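(S)-ureidoglycine aminohydrolase cupin domain-containing protein (Pseudomonas syringae pv. tomato, PDB 3MYX) is of unknown function but belongs to the cupin superfamily and is probably related to (S)-ureidoglycine aminohydrolase, an enzyme of purine-derived ureide breakdown. Local coordinates at residues 146-151 with 176-181; 197-202 with 223-228; 55-60 with 102-107; 51-56 with 108-113. One frame throughout, in Å; residues are numbered along the deposited sequence.

Contact 1 (146-151 with 176-181)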
loop_
_atom_site.group_PDB
_atom_site.type_symbol
_atom_site.label_atom_id
_atom_site.label_comp_id
_atom_site.label_asym_id
_atom_site.label_seq_id
_atom_site.Cartn_x
_atom_site.Cartn_y
_atom_site.Cartn_z
ATOM N N ILE A 146 15.778 -19.454 0.191
ATOM C CA ILE A 146 14.398 -19.629 0.657
ATOM C C ILE A 146 13.458 -20.141 -0.436
ATOM O O ILE A 146 12.266 -20.258 -0.211
ATOM C CB ILE A 146 13.842 -18.361 1.341
ATOM C CG1 ILE A 146 13.644 -17.227 0.330
ATOM C CG2 ILE A 146 14.762 -17.924 2.522
ATOM C CD1 ILE A 146 12.967 -15.997 0.925
HETATM N N MSE A 147 13.991 -20.481 -1.599
HETATM C CA MSE A 147 13.168 -20.848 -2.747
HETATM C C MSE A 147 12.722 -22.305 -2.691
HETATM O O MSE A 147 13.491 -23.181 -2.268
HETATM C CB MSE A 147 13.933 -20.628 -4.050
HETATM C CG MSE A 147 14.238 -19.191 -4.366
HETATM SE SE MSE A 147 12.699 -17.998 -4.415
HETATM C CE MSE A 147 11.722 -18.951 -5.786
ATOM N N ILE A 148 11.492 -22.553 -3.147
ATOM C CA ILE A 148 10.971 -23.909 -3.419
ATOM C C ILE A 148 10.988 -24.127 -4.937
ATOM O O ILE A 148 11.516 -25.119 -5.426
ATOM C CB ILE A 148 9.554 -24.096 -2.825
ATOM C CG1 ILE A 148 9.633 -24.063 -1.299
ATOM C CG2 ILE A 148 8.899 -25.407 -3.304
ATOM C CD1 ILE A 148 8.312 -23.947 -0.615
ATOM N N SER A 149 10.430 -23.183 -5.690
ATOM C CA SER A 149 10.421 -23.247 -7.133
ATOM C C SER A 149 11.754 -22.718 -7.672
ATOM O O SER A 149 12.572 -22.169 -6.918
ATOM C CB SER A 149 9.312 -22.345 -7.670
ATOM O OG SER A 149 9.616 -20.984 -7.411
ATOM N N PRO A 150 11.963 -22.825 -9.000
ATOM C CA PRO A 150 13.054 -22.067 -9.607
ATOM C C PRO A 150 12.887 -20.560 -9.360
ATOM O O PRO A 150 11.778 -20.068 -9.082
ATOM C CB PRO A 150 12.918 -22.389 -11.092
ATOM C CG PRO A 150 12.246 -23.741 -11.117
ATOM C CD PRO A 150 11.255 -23.647 -9.991
ATOM N N LEU A 151 13.984 -19.830 -9.462
ATOM C CA LEU A 151 13.930 -18.389 -9.275
ATOM C C LEU A 151 13.093 -17.736 -10.378
ATOM O O LEU A 151 13.190 -18.110 -11.542
ATOM C CB LEU A 151 15.329 -17.769 -9.256
ATOM C CG LEU A 151 16.139 -18.024 -7.986
ATOM C CD1 LEU A 151 17.645 -17.976 -8.289
ATOM C CD2 LEU A 151 15.772 -17.060 -6.902
ATOM N N PRO A 176 5.908 -16.771 -12.083
ATOM C CA PRO A 176 5.467 -17.535 -10.912
ATOM C C PRO A 176 6.613 -17.985 -10.030
ATOM O O PRO A 176 7.699 -18.300 -10.512
ATOM C CB PRO A 176 4.815 -18.783 -11.526
ATOM C CG PRO A 176 4.563 -18.464 -12.920
ATOM C CD PRO A 176 5.526 -17.422 -13.349
ATOM N N TYR A 177 6.370 -18.034 -8.731
ATOM C CA TYR A 177 7.325 -18.643 -7.811
ATOM C C TYR A 177 6.717 -19.035 -6.495
ATOM O O TYR A 177 5.600 -18.609 -6.137
ATOM C CB TYR A 177 8.539 -17.750 -7.567
ATOM C CG TYR A 177 8.294 -16.467 -6.796
ATOM C CD1 TYR A 177 7.840 -15.320 -7.431
ATOM C CD2 TYR A 177 8.547 -16.396 -5.436
ATOM C CE1 TYR A 177 7.666 -14.131 -6.745
ATOM C CE2 TYR A 177 8.388 -15.220 -4.737
ATOM C CZ TYR A 177 7.950 -14.083 -5.396
ATOM O OH TYR A 177 7.769 -12.894 -4.735
ATOM N N GLU A 178 7.471 -19.865 -5.778
ATOM C CA GLU A 178 7.098 -20.351 -4.460
ATOM C C GLU A 178 8.326 -20.353 -3.588
ATOM O O GLU A 178 9.379 -20.826 -3.999
ATOM C CB GLU A 178 6.508 -21.762 -4.565
ATOM C CG GLU A 178 6.013 -22.338 -3.222
ATOM C CD GLU A 178 5.480 -23.762 -3.334
ATOM O OE1 GLU A 178 5.307 -24.267 -4.464
ATOM O OE2 GLU A 178 5.217 -24.358 -2.275
ATOM N N ARG A 179 8.180 -19.840 -2.372
ATOM C CA ARG A 179 9.247 -19.840 -1.392
ATOM C C ARG A 179 8.713 -20.321 -0.055
ATOM O O ARG A 179 7.501 -20.389 0.164
ATOM C CB ARG A 179 9.826 -18.430 -1.245
ATOM C CG ARG A 179 8.814 -17.346 -0.874
ATOM C CD ARG A 179 9.506 -16.067 -0.440
ATOM N NE ARG A 179 8.557 -15.034 -0.019
ATOM C CZ ARG A 179 7.915 -15.017 1.146
ATOM N NH1 ARG A 179 8.089 -15.991 2.048
ATOM N NH2 ARG A 179 7.075 -14.024 1.417
ATOM N N ILE A 180 9.627 -20.615 0.852
ATOM C CA ILE A 180 9.247 -21.010 2.195
ATOM C C ILE A 180 8.767 -19.821 2.999
ATOM O O ILE A 180 9.018 -18.667 2.658
ATOM C CB ILE A 180 10.390 -21.745 2.928
ATOM C CG1 ILE A 180 11.559 -20.799 3.225
ATOM C CG2 ILE A 180 10.820 -22.986 2.133
ATOM C CD1 ILE A 180 12.652 -21.462 4.092
ATOM N N SER A 181 8.047 -20.099 4.067
ATOM C CA SER A 181 7.613 -19.050 4.977
ATOM C C SER A 181 8.818 -18.396 5.643
ATOM O O SER A 181 9.745 -19.082 6.097
ATOM C CB SER A 181 6.716 -19.665 6.046
ATOM O OG SER A 181 6.216 -18.698 6.944
HETATM O O HOH W 1 9.131 -20.709 -10.649
#

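Contact 2 (197-202 with 223-228)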
loop_
_atom_site.group_PDB
_atom_site.type_symbol
_atom_site.label_atom_id
_atom_site.label_comp_id
_atom_site.label_asym_id
_atom_site.label_seq_id
_atom_site.Cartn_x
_atom_site.Cartn_y
_atom_site.Cartn_z
ATOM N N VAL A 197 -2.124 -14.311 -5.616
ATOM C CA VAL A 197 -1.098 -14.934 -4.814
ATOM C C VAL A 197 -1.728 -15.525 -3.573
ATOM O O VAL A 197 -2.687 -14.963 -3.030
ATOM C CB VAL A 197 0.038 -13.931 -4.453
ATOM C CG1 VAL A 197 -0.484 -12.759 -3.674
ATOM C CG2 VAL A 197 1.203 -14.621 -3.701
ATOM N N VAL A 198 -1.187 -16.664 -3.142
ATOM C CA VAL A 198 -1.567 -17.271 -1.876
ATOM C C VAL A 198 -0.482 -16.993 -0.839
ATOM O O VAL A 198 0.702 -17.311 -1.040
ATOM C CB VAL A 198 -1.785 -18.783 -2.012
ATOM C CG1 VAL A 198 -2.067 -19.401 -0.644
ATOM C CG2 VAL A 198 -2.916 -19.049 -2.985
ATOM N N LEU A 199 -0.890 -16.351 0.242
ATOM C CA LEU A 199 -0.035 -16.077 1.385
ATOM C C LEU A 199 -0.443 -17.043 2.505
ATOM O O LEU A 199 -1.572 -16.990 3.013
ATOM C CB LEU A 199 -0.139 -14.604 1.805
ATOM C CG LEU A 199 0.189 -13.566 0.725
ATOM C CD1 LEU A 199 0.012 -12.135 1.255
ATOM C CD2 LEU A 199 1.610 -13.759 0.157
ATOM N N SER A 200 0.466 -17.948 2.848
ATOM C CA SER A 200 0.222 -18.914 3.931
ATOM C C SER A 200 0.821 -18.370 5.231
ATOM O O SER A 200 1.956 -17.926 5.240
ATOM C CB SER A 200 0.813 -20.291 3.575
ATOM O OG SER A 200 0.448 -20.714 2.269
ATOM N N LEU A 201 0.061 -18.406 6.335
ATOM C CA LEU A 201 0.363 -17.549 7.521
ATOM C C LEU A 201 0.900 -18.232 8.790
ATOM O O LEU A 201 0.785 -19.449 8.935
ATOM C CB LEU A 201 -0.888 -16.740 7.884
ATOM C CG LEU A 201 -1.500 -16.007 6.692
ATOM C CD1 LEU A 201 -2.671 -15.153 7.143
ATOM C CD2 LEU A 201 -0.440 -15.162 5.988
ATOM N N GLU A 202 1.464 -17.418 9.704
ATOM C CA GLU A 202 2.066 -17.914 10.964
ATOM C C GLU A 202 1.152 -18.906 11.685
ATOM O O GLU A 202 1.611 -19.953 12.146
ATOM C CB GLU A 202 2.399 -16.755 11.921
ATOM N N CYS A 223 5.179 -15.293 6.611
ATOM C CA CYS A 223 4.428 -15.317 5.378
ATOM C C CYS A 223 5.125 -16.261 4.392
ATOM O O CYS A 223 6.309 -16.014 4.167
ATOM C CB CYS A 223 4.480 -13.878 4.850
ATOM S SG CYS A 223 3.516 -13.464 3.422
ATOM N N LYS A 224 4.404 -17.201 3.794
ATOM C CA LYS A 224 4.852 -17.960 2.640
ATOM C C LYS A 224 4.170 -17.373 1.412
ATOM O O LYS A 224 3.004 -17.071 1.469
ATOM C CB LYS A 224 4.428 -19.409 2.812
ATOM C CG LYS A 224 4.864 -20.330 1.712
ATOM C CD LYS A 224 4.197 -21.676 1.857
ATOM C CE LYS A 224 4.438 -22.533 0.643
ATOM N NZ LYS A 224 5.888 -22.772 0.427
ATOM N N TRP A 225 4.919 -17.210 0.323
ATOM C CA TRP A 225 4.376 -16.752 -0.951
ATOM C C TRP A 225 4.312 -17.923 -1.915
ATOM O O TRP A 225 5.323 -18.613 -2.114
ATOM C CB TRP A 225 5.288 -15.679 -1.541
ATOM C CG TRP A 225 4.992 -15.275 -2.973
ATOM C CD1 TRP A 225 5.150 -16.041 -4.094
ATOM C CD2 TRP A 225 4.503 -14.003 -3.436
ATOM N NE1 TRP A 225 4.793 -15.334 -5.211
ATOM C CE2 TRP A 225 4.418 -14.076 -4.840
ATOM C CE3 TRP A 225 4.165 -12.798 -2.807
ATOM C CZ2 TRP A 225 3.944 -13.022 -5.615
ATOM C CZ3 TRP A 225 3.695 -11.761 -3.580
ATOM C CH2 TRP A 225 3.610 -11.870 -4.967
ATOM N N THR A 226 3.154 -18.120 -2.539
ATOM C CA THR A 226 2.999 -19.030 -3.680
ATOM C C THR A 226 2.187 -18.360 -4.766
ATOM O O THR A 226 1.023 -18.017 -4.568
ATOM C CB THR A 226 2.283 -20.340 -3.308
ATOM O OG1 THR A 226 2.915 -20.907 -2.169
ATOM C CG2 THR A 226 2.353 -21.336 -4.486
ATOM N N SER A 227 2.794 -18.204 -5.933
ATOM C CA SER A 227 2.079 -17.778 -7.123
ATOM C C SER A 227 2.311 -18.816 -8.209
ATOM O O SER A 227 3.425 -19.299 -8.400
ATOM C CB SER A 227 2.515 -16.387 -7.578
ATOM O OG SER A 227 3.907 -16.307 -7.828
ATOM N N THR A 228 1.247 -19.165 -8.912
ATOM C CA THR A 228 1.338 -20.127 -10.009
ATOM C C THR A 228 1.201 -19.448 -11.367
ATOM O O THR A 228 1.263 -20.102 -12.387
ATOM C CB THR A 228 0.274 -21.237 -9.844
ATOM O OG1 THR A 228 -1.020 -20.638 -9.803
ATOM C CG2 THR A 228 0.534 -22.065 -8.562
HETATM O O HOH W 2 1.734 -19.733 -0.018
#

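Contact 3 (55-60 with 102-107)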
loop_
_atom_site.group_PDB
_atom_site.type_symbol
_atom_site.label_atom_id
_atom_site.label_comp_id
_atom_site.label_asym_id
_atom_site.label_seq_id
_atom_site.Cartn_x
_atom_site.Cartn_y
_atom_site.Cartn_z
ATOM N N GLY A 55 -16.148 11.278 1.904
ATOM C CA GLY A 55 -17.111 11.686 0.899
ATOM C C GLY A 55 -17.266 13.172 0.686
ATOM O O GLY A 55 -18.252 13.598 0.088
ATOM N N THR A 56 -16.291 13.953 1.148
ATOM C CA THR A 56 -16.287 15.394 1.030
ATOM C C THR A 56 -14.857 15.854 0.638
ATOM O O THR A 56 -14.002 15.040 0.327
ATOM C CB THR A 56 -16.786 16.015 2.382
ATOM O OG1 THR A 56 -15.977 15.534 3.461
ATOM C CG2 THR A 56 -18.259 15.628 2.672
ATOM N N ALA A 57 -14.606 17.160 0.694
ATOM C CA ALA A 57 -13.269 17.702 0.501
ATOM C C ALA A 57 -12.702 18.250 1.797
ATOM O O ALA A 57 -13.423 18.799 2.629
ATOM C CB ALA A 57 -13.269 18.776 -0.572
ATOM N N LEU A 58 -11.396 18.097 1.941
ATOM C CA LEU A 58 -10.674 18.739 3.029
ATOM C C LEU A 58 -9.313 19.196 2.532
ATOM O O LEU A 58 -8.689 18.595 1.683
ATOM C CB LEU A 58 -10.596 17.872 4.316
ATOM C CG LEU A 58 -9.763 16.579 4.386
ATOM C CD1 LEU A 58 -8.291 16.878 4.255
ATOM C CD2 LEU A 58 -10.021 15.779 5.671
ATOM N N SER A 59 -8.901 20.333 3.056
ATOM C CA SER A 59 -7.636 20.943 2.682
ATOM C C SER A 59 -6.677 20.850 3.868
ATOM O O SER A 59 -7.058 21.095 5.023
ATOM C CB SER A 59 -7.852 22.405 2.285
ATOM O OG SER A 59 -8.602 22.530 1.076
ATOM N N VAL A 60 -5.431 20.493 3.581
ATOM C CA VAL A 60 -4.390 20.352 4.582
ATOM C C VAL A 60 -3.225 21.257 4.186
ATOM O O VAL A 60 -2.727 21.171 3.060
ATOM C CB VAL A 60 -3.918 18.889 4.654
ATOM C CG1 VAL A 60 -2.941 18.686 5.825
ATOM C CG2 VAL A 60 -5.115 17.943 4.766
ATOM N N ARG A 102 -5.339 19.479 -1.170
ATOM C CA ARG A 102 -6.775 19.339 -0.999
ATOM C C ARG A 102 -7.148 17.952 -1.493
ATOM O O ARG A 102 -6.756 17.540 -2.597
ATOM C CB ARG A 102 -7.542 20.429 -1.753
ATOM C CG ARG A 102 -9.054 20.337 -1.624
ATOM C CD ARG A 102 -9.651 21.588 -2.224
ATOM N NE ARG A 102 -11.108 21.629 -2.234
ATOM C CZ ARG A 102 -11.874 21.999 -1.208
ATOM N NH1 ARG A 102 -11.353 22.328 -0.029
ATOM N NH2 ARG A 102 -13.183 22.013 -1.357
ATOM N N ILE A 103 -7.872 17.226 -0.646
ATOM C CA ILE A 103 -8.321 15.872 -0.909
ATOM C C ILE A 103 -9.827 15.946 -1.075
ATOM O O ILE A 103 -10.540 16.199 -0.117
ATOM C CB ILE A 103 -7.932 14.939 0.264
ATOM C CG1 ILE A 103 -6.410 15.002 0.516
ATOM C CG2 ILE A 103 -8.422 13.507 0.020
ATOM C CD1 ILE A 103 -5.903 14.234 1.737
ATOM N N ASP A 104 -10.286 15.760 -2.306
ATOM C CA ASP A 104 -11.684 15.984 -2.665
ATOM C C ASP A 104 -12.279 14.637 -3.096
ATOM O O ASP A 104 -12.068 14.200 -4.222
ATOM C CB ASP A 104 -11.781 17.044 -3.767
ATOM C CG ASP A 104 -13.197 17.413 -4.128
ATOM O OD1 ASP A 104 -14.142 16.806 -3.595
ATOM O OD2 ASP A 104 -13.311 18.314 -4.975
ATOM N N ALA A 105 -13.033 14.001 -2.200
ATOM C CA ALA A 105 -13.624 12.687 -2.421
ATOM C C ALA A 105 -15.072 12.821 -2.858
ATOM O O ALA A 105 -15.845 13.573 -2.284
ATOM C CB ALA A 105 -13.560 11.845 -1.147
ATOM N N GLN A 106 -15.448 12.021 -3.845
ATOM C CA GLN A 106 -16.851 11.876 -4.169
ATOM C C GLN A 106 -17.542 11.160 -3.008
ATOM O O GLN A 106 -16.908 10.426 -2.257
ATOM C CB GLN A 106 -17.016 11.114 -5.480
ATOM C CG GLN A 106 -16.588 11.948 -6.679
ATOM C CD GLN A 106 -17.338 13.263 -6.761
ATOM O OE1 GLN A 106 -16.750 14.339 -6.647
ATOM N NE2 GLN A 106 -18.653 13.181 -6.942
ATOM N N PRO A 107 -18.855 11.392 -2.836
ATOM C CA PRO A 107 -19.526 10.690 -1.749
ATOM C C PRO A 107 -19.303 9.186 -1.783
ATOM O O PRO A 107 -19.264 8.582 -2.869
ATOM C CB PRO A 107 -21.000 11.015 -1.993
ATOM C CG PRO A 107 -20.970 12.351 -2.621
ATOM C CD PRO A 107 -19.772 12.305 -3.544
#

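Contact 4 (51-56 with 108-113)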
loop_
_atom_site.group_PDB
_atom_site.type_symbol
_atom_site.label_atom_id
_atom_site.label_comp_id
_atom_site.label_asym_id
_atom_site.label_seq_id
_atom_site.Cartn_x
_atom_site.Cartn_y
_atom_site.Cartn_z
ATOM N N ILE A 51 -7.701 1.629 5.812
ATOM C CA ILE A 51 -8.551 2.243 4.804
ATOM C C ILE A 51 -9.078 3.585 5.310
ATOM O O ILE A 51 -9.084 3.882 6.513
ATOM C CB ILE A 51 -9.719 1.307 4.357
ATOM C CG1 ILE A 51 -10.695 1.064 5.521
ATOM C CG2 ILE A 51 -9.160 -0.008 3.773
ATOM C CD1 ILE A 51 -11.937 0.260 5.156
ATOM N N VAL A 52 -9.452 4.425 4.357
ATOM C CA VAL A 52 -10.134 5.684 4.630
ATOM C C VAL A 52 -11.469 5.657 3.892
ATOM O O VAL A 52 -11.522 5.294 2.712
ATOM C CB VAL A 52 -9.317 6.914 4.205
ATOM C CG1 VAL A 52 -10.136 8.195 4.348
ATOM C CG2 VAL A 52 -8.030 6.988 5.030
ATOM N N GLU A 53 -12.538 5.988 4.610
ATOM C CA GLU A 53 -13.858 6.206 4.029
ATOM C C GLU A 53 -14.126 7.705 4.109
ATOM O O GLU A 53 -14.087 8.284 5.189
ATOM C CB GLU A 53 -14.910 5.403 4.802
ATOM C CG GLU A 53 -14.652 3.909 4.730
ATOM C CD GLU A 53 -15.716 3.034 5.358
ATOM O OE1 GLU A 53 -16.797 3.531 5.699
ATOM O OE2 GLU A 53 -15.452 1.829 5.507
ATOM N N PHE A 54 -14.390 8.339 2.976
ATOM C CA PHE A 54 -14.567 9.776 2.949
ATOM C C PHE A 54 -15.426 10.177 1.762
ATOM O O PHE A 54 -15.451 9.479 0.740
ATOM C CB PHE A 54 -13.189 10.441 2.896
ATOM C CG PHE A 54 -13.158 11.835 3.445
ATOM C CD1 PHE A 54 -13.370 12.074 4.795
ATOM C CD2 PHE A 54 -12.853 12.915 2.625
ATOM C CE1 PHE A 54 -13.307 13.357 5.309
ATOM C CE2 PHE A 54 -12.782 14.213 3.148
ATOM C CZ PHE A 54 -13.027 14.424 4.477
ATOM N N GLY A 55 -16.148 11.278 1.904
ATOM C CA GLY A 55 -17.111 11.686 0.899
ATOM C C GLY A 55 -17.266 13.172 0.686
ATOM O O GLY A 55 -18.252 13.598 0.088
ATOM N N THR A 56 -16.291 13.953 1.148
ATOM C CA THR A 56 -16.287 15.394 1.030
ATOM C C THR A 56 -14.857 15.854 0.638
ATOM O O THR A 56 -14.002 15.040 0.327
ATOM C CB THR A 56 -16.786 16.015 2.382
ATOM O OG1 THR A 56 -15.977 15.534 3.461
ATOM C CG2 THR A 56 -18.259 15.628 2.672
ATOM N N GLU A 108 -19.125 8.590 -0.606
ATOM C CA GLU A 108 -19.046 7.142 -0.468
ATOM C C GLU A 108 -17.794 6.587 -1.166
ATOM O O GLU A 108 -17.851 5.542 -1.807
ATOM C CB GLU A 108 -20.339 6.482 -1.000
ATOM C CG GLU A 108 -21.618 7.151 -0.489
ATOM C CD GLU A 108 -21.834 6.955 0.994
ATOM O OE1 GLU A 108 -21.340 5.956 1.555
ATOM O OE2 GLU A 108 -22.525 7.802 1.599
ATOM N N SER A 109 -16.678 7.308 -1.068
ATOM C CA SER A 109 -15.404 6.815 -1.592
ATOM C C SER A 109 -14.651 6.069 -0.491
ATOM O O SER A 109 -14.845 6.310 0.712
ATOM C CB SER A 109 -14.563 7.959 -2.144
ATOM O OG SER A 109 -15.178 8.577 -3.253
ATOM N N LEU A 110 -13.770 5.166 -0.919
ATOM C CA LEU A 110 -13.031 4.310 0.001
ATOM C C LEU A 110 -11.707 3.976 -0.643
ATOM O O LEU A 110 -11.660 3.501 -1.787
ATOM C CB LEU A 110 -13.824 3.019 0.290
ATOM C CG LEU A 110 -13.339 2.082 1.407
ATOM C CD1 LEU A 110 -14.516 1.214 1.952
ATOM C CD2 LEU A 110 -12.152 1.189 0.987
ATOM N N TRP A 111 -10.626 4.205 0.096
ATOM C CA TRP A 111 -9.302 3.818 -0.367
ATOM C C TRP A 111 -8.504 3.127 0.705
ATOM O O TRP A 111 -8.737 3.349 1.888
ATOM C CB TRP A 111 -8.530 5.014 -0.898
ATOM C CG TRP A 111 -8.322 6.209 -0.008
ATOM C CD1 TRP A 111 -7.229 6.481 0.765
ATOM C CD2 TRP A 111 -9.186 7.358 0.114
ATOM N NE1 TRP A 111 -7.342 7.716 1.339
ATOM C CE2 TRP A 111 -8.542 8.269 0.986
ATOM C CE3 TRP A 111 -10.443 7.694 -0.409
ATOM C CZ2 TRP A 111 -9.095 9.505 1.319
ATOM C CZ3 TRP A 111 -11.010 8.909 -0.044
ATOM C CH2 TRP A 111 -10.327 9.798 0.803
ATOM N N ALA A 112 -7.573 2.274 0.285
ATOM C CA ALA A 112 -6.572 1.745 1.196
ATOM C C ALA A 112 -5.427 2.745 1.307
ATOM O O ALA A 112 -5.165 3.520 0.396
ATOM C CB ALA A 112 -6.045 0.393 0.736
ATOM N N PHE A 113 -4.727 2.712 2.430
ATOM C CA PHE A 113 -3.573 3.571 2.613
ATOM C C PHE A 113 -2.424 2.857 3.298
ATOM O O PHE A 113 -2.615 1.892 4.058
ATOM C CB PHE A 113 -3.942 4.832 3.426
ATOM C CG PHE A 113 -4.100 4.586 4.915
ATOM C CD1 PHE A 113 -3.016 4.650 5.780
ATOM C CD2 PHE A 113 -5.340 4.280 5.465
ATOM C CE1 PHE A 113 -3.149 4.395 7.141
ATOM C CE2 PHE A 113 -5.474 4.036 6.843
ATOM C CZ PHE A 113 -4.369 4.087 7.674
#

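Contact 1 (146-151 with 176-181)
Ile148 and Glu178 bring their side chains together where a loop of this cupin protein runs roughly antiparallel to the short strand 177-178, joined to it by a single beta bridge between Met147 and Arg179. Glu178 sends CG away from its backbone N (chi1 -177°) and stays extended. Its carboxylate therefore lies beside the two ends of the branched Ile148 side chain: CD1 of Ile148 comes 3.5 Å from OE2 of Glu178, and CG2 flanks the carboxylate carbon. OE2 also has a salt-bridge partner in Lys224, in the lysine conformer modelled. On its other flank Ile148 packs CG1 at 3.8 Å from CG2 of Ile180.

Ile146 meets the other branch of Ile180, CB against CG1, and lies alongside Arg179 with both side chains pointing the same way; Ile146 CD1 is 3.7 Å from Arg179 CD. The aliphatic part of the arginine makes this contact, while its NH1 goes on to Cys223 O and Ile180 O. Met147, a selenomethionine, starts out away from the strand, but bends at chi2 and chi3 bring its CE back to 3.8 Å from Tyr177 CB, the two side chains crossing at about a right angle.

Backbone bonds fix the register. Glu178 O accepts Ile148 N and Ser149 N from the same face of its carbonyl plane, and Ile180 N reaches Ile146 O. A small hydroxyl suits position 149, where Ser149 OG accepts Glu178 N at 2.9 Å and donates to Pro150 O at 2.9 Å.

Contact 2 (197-202 with 223-228)
Val197 has CG1 between its backbone N and carbonyl carbon (chi1 60°), which leaves CG2 opposite the N and over the indole of Trp225, whose chi1 of 170° carries the ring up to that methyl. The methyl stands over the six-membered ring, CG2 of Val197 being 3.4 Å from the centroid and 12° off the ring normal: a CH-pi contact of good geometry, for which a branched aliphatic chain and a broad aromatic are well matched. The bond from NE1 of Trp225 to Ser227 OG, 2.9 Å, helps set the turn of the indole. Leu199 extends the same apolar face, its CD2 lying 4.0 Å from CE3 of Trp225.

The other face is largely polar, with Val198 beside Ser200, Lys224 and Thr226. Ser200 and Lys224 form a hydrogen-bonded antiparallel pair and rest CB on CB at 3.8 Å, while Val198 and Thr226 form the second such pair. Between these pairs a single water is gripped by three oxygens: it donates to Val198 O at 2.8 Å and is bonded to Ser200 OG at 2.8 Å and Thr226 OG1 at 2.7 Å. Short hydroxyl side chains are thus the right length to share it across the two strands.

Strand 206-209 continues the sheet beyond 197-201, and strands 177-178 and 182-183 line the far edge of 222-227. Tyr177 stacks on the indole from the side away from Val197, and Val7 of strand 7-11 touches Leu199.

Contact 3 (55-60 with 102-107)
The guanidinium of Arg102 is met on one face by Ala57 and at its edge by Ser59. Ala57 CB stands 3.3 Å above the plane, offset toward the rim and nearest NH2, and a small methyl suits a place against the face of a flat group. Ser59 OG lies in the guanidinium plane and accepts from NH1 of Arg102 at 3.0 Å, with an N-H...O angle of 157°; this bond fixes how the group is turned. Arg102 reaches both residues because its chain is extended from CG to NE, starting with CG opposite the backbone N (chi1 180°). Asp104 brings OD1 to 3.7 Å from Ala57 CB, so the one methyl touches both an acidic and a basic side chain.

Beneath this surface layer, Leu58 and Ile103 form a hydrogen-bonded antiparallel pair, with Leu58 N to Ile103 O at 2.9 Å and Ile103 N to Leu58 O at 2.8 Å. Ala105 N then reaches Thr56 O at 2.9 Å. Gly55, with no side chain, lets its CA come 3.7 Å from Pro107 CA, a close passage where there is little room beside the backbone.

Strand 57-60 is one of the two outermost strands of a four-stranded antiparallel sheet, and strand 101-105 continues it to 75-80. Ile103 packs inward on Val76 and Leu78 of that next strand, and on Phe33 and Tyr63 from loops.

Contact 4 (51-56 with 108-113)
Ile51 of strand 47-54 lies with its backbone against the ring of Phe113 in strand 109-116: the carbonyl carbon of Ile51 is in the ring plane at its edge, and N of Ile51 is 3.4 Å from CE2 of Phe113. Its side chain goes to the face it shares with Ala112 and Leu110, where Leu110 CD2 and the small Ala112 CB lie loosely beside it.

Val52 turns to the opposite face and carries the main apolar contact. Trp111, with chi1 at 56°, keeps its indole folded back alongside the valine, so that Val52 CB sits 3.5 Å above the ring plane and Val52 CG1 is 3.5 Å from Trp111 CZ2. The other methyl of Val52, CG2, reaches Phe113 CD2 at 3.8 Å, those two side chains crossing at about a right angle. Mutual backbone bonds, Val52 N to Trp111 O at 2.8 Å and Trp111 N to Val52 O at 3.0 Å, hold the pair in register.

Glu53 lies side by side with Leu110, both pointing the same way, its CG 3.9 Å from Leu110 CD1; its carboxylate makes a long, weak ion pair with Arg38. Phe54 returns to the Trp111 face. Phe54 CB touches Trp111 CH2 at 3.6 Å, whereas the ring leads away to meet Phe33 edge-to-face. Phe54 also exchanges two backbone bonds with Ser109. Past this last pair, Gly55 passes Glu108 N, where the absence of a side chain suits the tight approach.

The antiparallel pair belongs to a curled sheet, as in the beta-barrel of the cupin fold.

How the contacts relate
The contacts form two well-separated groups, contact 3 lying across the chain's centre from contacts 1 and 2. Contacts 1 and 2, centres 10 Å apart, adjoin where strand 177-178 pairs with 222-227, Arg179 NH1 lying 2.8 Å from Cys223 O. Contacts 3 and 4, also 10 Å apart, share Gly55 and Thr56, and Ala105 CB approaches Trp111 CZ3 at 4.0 Å. Between the groups, centres are 28 to 43 Å apart, and even contacts 2 and 4 keep about 14 Å between nearest atoms. Ethanediol molecules, probably from crystallisation, lie about 4 Å from the side chains of Tyr177 and Arg102. No catalytic residue or metal is established, so the contacts cannot be tied to an active site.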